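Side-chain contacts in beta-galactosidase/beta-glucuronidase (Faecalibacterium prausnitzii L2-6, PDB 6MVF), which binds flavin mononucleotide and acts as a beta-glucuronidase of glycoside hydrolase family 2: residues Glu380-Asn385 with Leu392-Ser397; Asp176-Pro181 with Val374-Lys379. All coordinates share one frame; numbering follows the deposited sequence.

Both contacts use helix 368-385 of the TIM barrel, and their centres lie about 10 Å apart. The helical residues of contact 2 run directly into those of contact 1, so the earlier turns meet the loop 176-181 and the later ones meet strand 391-398. Contact 1 is local, a buried helix-to-strand contact inside a beta-alpha-beta unit. Contact 2 reaches back almost 200 residues to a loop between strands 172-173 and 183-189. A hydrogen bond from Gln384 to the backbone oxygen of Tyr178 ties the two together. The helix thus faces the barrel strands on one side, while on the other its Ile383 and Lys379, with Tyr177 of the loop, border the FMN site.

Contact 1 (Glu380-Asn385 with Leu392-Ser397); sequences ELIIQN and LFWGIS. With FMN (flavin mononucleotide), chain G.
Trp394 reaches from strand 391-398 across to Leu381, Ile382 and Asn385 on helix 368-385. Its CB bond is directed at the helix, and with CG beside the backbone N (chi1 -57°) the indole lies against that surface. Beyond CG, the five-membered ring takes Ile382 CG1 over one face, a CH-pi contact 3.9 Å from the centroid of that Trp394 ring and 16° off its normal. Trp394 NE1, in the same five-membered ring, is hydrogen-bonded to Asp424. Along the six-membered ring, Trp394 CE3 meets Leu381 CD2 at 4.0 Å, and Trp394 CZ3 meets Leu381 CG at 3.8 Å. At the far corner, Trp394 CH2 touches Asn385 CB, which lies near the ring plane, at 3.9 Å, and Leu381 O, placed obliquely to the ring, at 3.8 Å.

The amide of Asn385 turns back along its own helix, where ND2 donates to Leu381 O over 2.8 Å in a nearly straight bond (166°). This bond uses a lone pair in the carbonyl plane and lies within the Asn385 amide plane; together with that of OD1 to Gln341 it holds the rotation of the amide. Ile383 points away from the strand and brings CG1 to 3.6 Å from FMN C7. No hydrogen bond joins Trp394 to residues 380-385; the contact is mostly apolar packing and CH-pi, and the indole N-H is satisfied by Asp424.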
loop_
_atom_site.group_PDB
_atom_site.type_symbol
_atom_site.label_atom_id
_atom_site.label_comp_id
_atom_site.label_asym_id
_atom_site.label_seq_id
_atom_site.Cartn_x
_atom_site.Cartn_y
_atom_site.Cartn_z
ATOM N N GLU A 380 7.347 -27.521 24.470
ATOM C CA GLU A 380 7.246 -26.738 23.245
ATOM C C GLU A 380 6.433 -25.473 23.469
ATOM O O GLU A 380 6.739 -24.425 22.893
ATOM C CB GLU A 380 6.624 -27.573 22.122
ATOM C CG GLU A 380 7.475 -28.735 21.668
ATOM C CD GLU A 380 6.765 -29.599 20.640
ATOM O OE1 GLU A 380 5.541 -29.826 20.779
ATOM O OE2 GLU A 380 7.430 -30.047 19.683
ATOM N N LEU A 381 5.379 -25.551 24.279
ATOM C CA LEU A 381 4.557 -24.369 24.509
ATOM C C LEU A 381 5.358 -23.273 25.198
ATOM O O LEU A 381 5.237 -22.094 24.855
ATOM C CB LEU A 381 3.327 -24.731 25.338
ATOM C CG LEU A 381 2.463 -23.557 25.795
ATOM C CD1 LEU A 381 1.860 -22.827 24.582
ATOM C CD2 LEU A 381 1.384 -24.024 26.785
ATOM N N ILE A 382 6.192 -23.641 26.163
ATOM C CA ILE A 382 6.934 -22.632 26.900
ATOM C C ILE A 382 8.088 -22.092 26.076
ATOM O O ILE A 382 8.345 -20.890 26.074
ATOM C CB ILE A 382 7.412 -23.222 28.235
ATOM C CG1 ILE A 382 6.198 -23.484 29.129
ATOM C CG2 ILE A 382 8.459 -22.311 28.897
ATOM C CD1 ILE A 382 6.539 -24.112 30.442
ATOM N N ILE A 383 8.797 -22.961 25.357
ATOM C CA ILE A 383 10.003 -22.529 24.662
ATOM C C ILE A 383 9.655 -21.695 23.440
ATOM O O ILE A 383 10.339 -20.720 23.125
ATOM C CB ILE A 383 10.869 -23.755 24.314
ATOM C CG1 ILE A 383 11.718 -24.107 25.526
ATOM C CG2 ILE A 383 11.785 -23.489 23.102
ATOM C CD1 ILE A 383 11.902 -25.565 25.700
ATOM N N GLN A 384 8.578 -22.044 22.745
ATOM C CA GLN A 384 8.198 -21.286 21.563
ATOM C C GLN A 384 7.524 -19.971 21.910
ATOM O O GLN A 384 7.572 -19.034 21.108
ATOM C CB GLN A 384 7.295 -22.135 20.666
ATOM C CG GLN A 384 8.008 -23.366 20.173
ATOM C CD GLN A 384 7.137 -24.313 19.377
ATOM O OE1 GLN A 384 5.981 -24.021 19.049
ATOM N NE2 GLN A 384 7.707 -25.463 19.041
ATOM N N ASN A 385 6.949 -19.855 23.107
ATOM C CA ASN A 385 6.216 -18.652 23.467
ATOM C C ASN A 385 6.852 -17.904 24.616
ATOM O O ASN A 385 6.228 -16.985 25.165
ATOM C CB ASN A 385 4.762 -18.996 23.787
ATOM C CG ASN A 385 4.066 -19.609 22.605
ATOM O OD1 ASN A 385 3.634 -18.892 21.700
ATOM N ND2 ASN A 385 4.004 -20.941 22.562
ATOM N N LEU A 392 0.900 -14.424 30.663
ATOM C CA LEU A 392 1.170 -14.324 32.095
ATOM C C LEU A 392 0.985 -15.639 32.850
ATOM O O LEU A 392 1.641 -15.848 33.872
ATOM C CB LEU A 392 0.284 -13.245 32.733
ATOM C CG LEU A 392 0.227 -11.862 32.077
ATOM C CD1 LEU A 392 -0.430 -10.898 33.035
ATOM C CD2 LEU A 392 1.604 -11.365 31.664
ATOM N N PHE A 393 0.159 -16.550 32.342
ATOM C CA PHE A 393 -0.160 -17.795 33.012
ATOM C C PHE A 393 -0.025 -18.975 32.054
ATOM O O PHE A 393 -0.514 -18.925 30.920
ATOM C CB PHE A 393 -1.577 -17.722 33.569
ATOM C CG PHE A 393 -1.900 -16.415 34.229
ATOM C CD1 PHE A 393 -1.681 -16.235 35.593
ATOM C CD2 PHE A 393 -2.449 -15.373 33.500
ATOM C CE1 PHE A 393 -1.989 -15.024 36.222
ATOM C CE2 PHE A 393 -2.756 -14.170 34.104
ATOM C CZ PHE A 393 -2.528 -13.991 35.480
ATOM N N TRP A 394 0.653 -20.021 32.505
ATOM C CA TRP A 394 0.677 -21.308 31.823
ATOM C C TRP A 394 -0.349 -22.212 32.494
ATOM O O TRP A 394 -0.314 -22.390 33.713
ATOM C CB TRP A 394 2.061 -21.969 31.891
ATOM C CG TRP A 394 3.249 -21.201 31.342
ATOM C CD1 TRP A 394 4.374 -20.820 32.037
ATOM C CD2 TRP A 394 3.451 -20.760 29.989
ATOM N NE1 TRP A 394 5.247 -20.163 31.209
ATOM C CE2 TRP A 394 4.714 -20.109 29.946
ATOM C CE3 TRP A 394 2.689 -20.843 28.815
ATOM C CZ2 TRP A 394 5.237 -19.533 28.763
ATOM C CZ3 TRP A 394 3.204 -20.270 27.630
ATOM C CH2 TRP A 394 4.474 -19.623 27.621
ATOM N N GLY A 395 -1.252 -22.786 31.704
ATOM C CA GLY A 395 -2.248 -23.721 32.208
ATOM C C GLY A 395 -1.842 -25.158 31.918
ATOM O O GLY A 395 -1.429 -25.478 30.805
ATOM N N ILE A 396 -1.971 -26.027 32.927
ATOM C CA ILE A 396 -1.438 -27.381 32.786
ATOM C C ILE A 396 -2.496 -28.446 32.478
ATOM O O ILE A 396 -2.127 -29.531 31.999
ATOM C CB ILE A 396 -0.603 -27.797 34.020
ATOM C CG1 ILE A 396 -1.457 -27.865 35.285
ATOM C CG2 ILE A 396 0.624 -26.868 34.222
ATOM C CD1 ILE A 396 -0.750 -28.570 36.423
ATOM N N SER A 397 -3.783 -28.173 32.715
ATOM C CA SER A 397 -4.851 -29.093 32.306
ATOM C C SER A 397 -6.198 -28.386 32.359
ATOM O O SER A 397 -6.375 -27.394 33.068
ATOM C CB SER A 397 -4.904 -30.362 33.175
ATOM O OG SER A 397 -5.309 -30.077 34.504
HETATM N N1 FMN G . 18.833 -24.904 24.325
HETATM C C2 FMN G . 19.215 -24.927 23.046
HETATM O O2 FMN G . 20.171 -25.612 22.675
HETATM N N3 FMN G . 18.597 -24.248 22.104
HETATM C C4 FMN G . 17.577 -23.484 22.339
HETATM O O4 FMN G . 17.009 -22.858 21.459
HETATM C C4A FMN G . 17.124 -23.397 23.685
HETATM N N5 FMN G . 16.089 -22.642 23.921
HETATM C C5A FMN G . 15.613 -22.515 25.143
HETATM C C6 FMN G . 14.527 -21.706 25.356
HETATM C C7 FMN G . 14.028 -21.555 26.600
HETATM C C7M FMN G . 12.854 -20.683 26.818
HETATM C C8 FMN G . 14.636 -22.277 27.709
HETATM C C8M FMN G . 14.079 -22.132 29.081
HETATM C C9 FMN G . 15.728 -23.087 27.490
HETATM C C9A FMN G . 16.251 -23.231 26.241
HETATM N N10 FMN G . 17.330 -24.070 26.011
HETATM C C10 FMN G . 17.806 -24.165 24.705
HETATM C "C1'" FMN G . 17.919 -24.711 27.179
HETATM C "C2'" FMN G . 17.910 -26.207 27.387
HETATM O "O2'" FMN G . 16.678 -26.397 28.034
HETATM C "C3'" FMN G . 18.962 -26.679 28.366
HETATM O "O3'" FMN G . 19.968 -25.696 28.486
HETATM C "C4'" FMN G . 19.691 -27.937 27.950
HETATM O "O4'" FMN G . 19.968 -27.796 26.565
HETATM C "C5'" FMN G . 18.940 -29.234 28.251
HETATM O "O5'" FMN G . 18.230 -29.698 27.116
HETATM P P FMN G . 17.094 -30.801 27.172
HETATM O O1P FMN G . 17.243 -31.456 25.857
HETATM O O2P FMN G . 17.429 -31.643 28.368
HETATM O O3P FMN G . 15.766 -30.150 27.357
#

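Contact 2 (Asp176-Pro181 with Val374-Lys379); sequences DYYGGP and VMEEMK. With FMN (flavin mononucleotide), chain G.
Tyr178 and Glu376 form the one hydrogen bond across this contact: Tyr178 OH donates to the syn lone pair of Glu376 OE1 over 3.2 Å. The carboxylate approaches the edge of the phenol ring, the two planes being turned 67° apart, and the bend of the Glu376 chain at chi2 (-83°) brings OE1 there.

Apolar packing is supplied by the lysine. Lys379 CD lies over a face of the Tyr178 ring in a CH-pi contact, 4.1 Å from the centroid. The extended Lys379 chain then carries past the two phenols to the phosphate. Between the tyrosines, the CD1 edge of Tyr178 sits over the centre of the Tyr177 ring, whose opposite face packs against the flavin, with Tyr177 CE2 3.4 Å from FMN C10.

The polar contacts to FMN converge on Tyr177 OH, which accepts from FMN O2' at 2.7 Å and donates to phosphate oxygen FMN O3P at 2.6 Å. Tyr177 OH thus links ribityl chain and phosphate. Lys379 NZ is modelled against the same phosphate; its separation from O3P is too short to be taken literally, but a lysine here would probably offset the phosphate charge. Asp174 OD2 also hydrogen-bonds FMN.

The backbone places both rings: Tyr177 to Gly180 form a type I' beta turn, closed by Gly180 N to Tyr177 O at 3.0 Å. Where this turn meets a helix of the TIM barrel, Tyr177 and Lys379 line the FMN site of this flavin-binding family 2 glycosidase, and Tyr178 packs behind Tyr177 as a second-shell residue.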
loop_
_atom_site.group_PDB
_atom_site.type_symbol
_atom_site.label_atom_id
_atom_site.label_comp_id
_atom_site.label_asym_id
_atom_site.label_seq_id
_atom_site.Cartn_x
_atom_site.Cartn_y
_atom_site.Cartn_z
ATOM N N ASP A 176 16.922 -26.197 16.025
ATOM C CA ASP A 176 16.694 -27.617 16.279
ATOM C C ASP A 176 16.106 -27.912 17.641
ATOM O O ASP A 176 15.883 -29.080 17.949
ATOM C CB ASP A 176 18.005 -28.407 16.140
ATOM C CG ASP A 176 18.359 -28.678 14.707
ATOM O OD1 ASP A 176 17.465 -29.138 13.958
ATOM O OD2 ASP A 176 19.519 -28.416 14.323
ATOM N N TYR A 177 15.863 -26.907 18.464
ATOM C CA TYR A 177 15.463 -27.134 19.848
ATOM C C TYR A 177 13.973 -26.802 20.024
ATOM O O TYR A 177 13.590 -25.656 20.269
ATOM C CB TYR A 177 16.353 -26.335 20.788
ATOM C CG TYR A 177 16.156 -26.750 22.219
ATOM C CD1 TYR A 177 16.684 -27.941 22.704
ATOM C CD2 TYR A 177 15.400 -25.977 23.073
ATOM C CE1 TYR A 177 16.474 -28.319 24.012
ATOM C CE2 TYR A 177 15.191 -26.349 24.370
ATOM C CZ TYR A 177 15.724 -27.510 24.833
ATOM O OH TYR A 177 15.486 -27.837 26.132
ATOM N N TYR A 178 13.134 -27.832 19.886
ATOM C CA TYR A 178 11.701 -27.748 20.178
ATOM C C TYR A 178 11.028 -26.608 19.440
ATOM O O TYR A 178 10.119 -25.968 19.966
ATOM C CB TYR A 178 11.452 -27.610 21.669
ATOM C CG TYR A 178 11.799 -28.832 22.474
ATOM C CD1 TYR A 178 13.072 -28.994 23.012
ATOM C CD2 TYR A 178 10.848 -29.820 22.715
ATOM C CE1 TYR A 178 13.392 -30.107 23.761
ATOM C CE2 TYR A 178 11.162 -30.939 23.463
ATOM C CZ TYR A 178 12.433 -31.074 23.987
ATOM O OH TYR A 178 12.749 -32.183 24.733
ATOM N N GLY A 179 11.473 -26.359 18.207
ATOM C CA GLY A 179 10.866 -25.337 17.366
ATOM C C GLY A 179 10.922 -23.946 17.957
ATOM O O GLY A 179 10.050 -23.118 17.668
ATOM N N GLY A 180 11.922 -23.673 18.794
ATOM C CA GLY A 180 12.058 -22.398 19.453
ATOM C C GLY A 180 12.701 -21.365 18.560
ATOM O O GLY A 180 13.169 -21.642 17.441
ATOM N N PRO A 181 12.716 -20.122 19.042
ATOM C CA PRO A 181 13.231 -19.019 18.215
ATOM C C PRO A 181 14.751 -18.893 18.219
ATOM O O PRO A 181 15.302 -18.176 17.366
ATOM C CB PRO A 181 12.570 -17.786 18.841
ATOM C CG PRO A 181 12.384 -18.170 20.301
ATOM C CD PRO A 181 12.128 -19.664 20.316
ATOM N N VAL A 374 2.568 -35.339 26.881
ATOM C CA VAL A 374 2.133 -34.151 27.611
ATOM C C VAL A 374 3.335 -33.283 27.975
ATOM O O VAL A 374 3.329 -32.067 27.746
ATOM C CB VAL A 374 1.289 -34.550 28.838
ATOM C CG1 VAL A 374 1.438 -33.549 29.943
ATOM C CG2 VAL A 374 -0.197 -34.679 28.462
ATOM N N MET A 375 4.407 -33.901 28.496
ATOM C CA MET A 375 5.610 -33.141 28.850
ATOM C C MET A 375 6.217 -32.451 27.632
ATOM O O MET A 375 6.631 -31.289 27.714
ATOM C CB MET A 375 6.665 -34.041 29.512
ATOM C CG MET A 375 6.225 -34.833 30.755
ATOM S SD MET A 375 5.723 -33.830 32.158
ATOM C CE MET A 375 7.307 -33.282 32.789
ATOM N N GLU A 376 6.302 -33.153 26.495
ATOM C CA GLU A 376 6.874 -32.540 25.297
ATOM C C GLU A 376 6.048 -31.343 24.853
ATOM O O GLU A 376 6.602 -30.295 24.480
ATOM C CB GLU A 376 6.954 -33.550 24.166
ATOM C CG GLU A 376 7.794 -34.759 24.457
ATOM C CD GLU A 376 9.261 -34.538 24.218
ATOM O OE1 GLU A 376 9.803 -33.520 24.699
ATOM O OE2 GLU A 376 9.878 -35.391 23.547
ATOM N N GLU A 377 4.715 -31.484 24.897
ATOM C CA GLU A 377 3.834 -30.409 24.460
ATOM C C GLU A 377 3.969 -29.189 25.358
ATOM O O GLU A 377 3.894 -28.051 24.875
ATOM C CB GLU A 377 2.385 -30.893 24.419
ATOM C CG GLU A 377 1.486 -30.029 23.567
ATOM C CD GLU A 377 0.230 -30.749 23.052
ATOM O OE1 GLU A 377 -0.322 -31.625 23.764
ATOM O OE2 GLU A 377 -0.221 -30.419 21.934
ATOM N N MET A 378 4.197 -29.398 26.658
ATOM C CA MET A 378 4.391 -28.255 27.535
ATOM C C MET A 378 5.764 -27.629 27.332
ATOM O O MET A 378 5.904 -26.398 27.427
ATOM C CB MET A 378 4.205 -28.668 28.983
ATOM C CG MET A 378 4.143 -27.496 29.922
ATOM S SD MET A 378 2.558 -26.643 29.754
ATOM C CE MET A 378 3.109 -24.999 30.104
ATOM N N LYS A 379 6.751 -28.454 27.012
ATOM C CA LYS A 379 8.114 -27.945 26.751
ATOM C C LYS A 379 8.093 -27.102 25.474
ATOM O O LYS A 379 8.752 -26.110 25.433
ATOM C CB LYS A 379 9.111 -29.100 26.716
ATOM C CG LYS A 379 10.528 -28.710 27.073
ATOM C CD LYS A 379 11.483 -29.847 27.274
ATOM C CE LYS A 379 12.917 -29.384 27.277
ATOM N NZ LYS A 379 13.873 -30.491 27.464
HETATM N N1 FMN G . 18.833 -24.904 24.325
HETATM C C2 FMN G . 19.215 -24.927 23.046
HETATM O O2 FMN G . 20.171 -25.612 22.675
HETATM N N3 FMN G . 18.597 -24.248 22.104
HETATM C C4 FMN G . 17.577 -23.484 22.339
HETATM O O4 FMN G . 17.009 -22.858 21.459
HETATM C C4A FMN G . 17.124 -23.397 23.685
HETATM N N5 FMN G . 16.089 -22.642 23.921
HETATM C C5A FMN G . 15.613 -22.515 25.143
HETATM C C6 FMN G . 14.527 -21.706 25.356
HETATM C C7 FMN G . 14.028 -21.555 26.600
HETATM C C7M FMN G . 12.854 -20.683 26.818
HETATM C C8 FMN G . 14.636 -22.277 27.709
HETATM C C8M FMN G . 14.079 -22.132 29.081
HETATM C C9 FMN G . 15.728 -23.087 27.490
HETATM C C9A FMN G . 16.251 -23.231 26.241
HETATM N N10 FMN G . 17.330 -24.070 26.011
HETATM C C10 FMN G . 17.806 -24.165 24.705
HETATM C "C1'" FMN G . 17.919 -24.711 27.179
HETATM C "C2'" FMN G . 17.910 -26.207 27.387
HETATM O "O2'" FMN G . 16.678 -26.397 28.034
HETATM C "C3'" FMN G . 18.962 -26.679 28.366
HETATM O "O3'" FMN G . 19.968 -25.696 28.486
HETATM C "C4'" FMN G . 19.691 -27.937 27.950
HETATM O "O4'" FMN G . 19.968 -27.796 26.565
HETATM C "C5'" FMN G . 18.940 -29.234 28.251
HETATM O "O5'" FMN G . 18.230 -29.698 27.116
HETATM P P FMN G . 17.094 -30.801 27.172
HETATM O O1P FMN G . 17.243 -31.456 25.857
HETATM O O2P FMN G . 17.429 -31.643 28.368
HETATM O O3P FMN G . 15.766 -30.150 27.357
#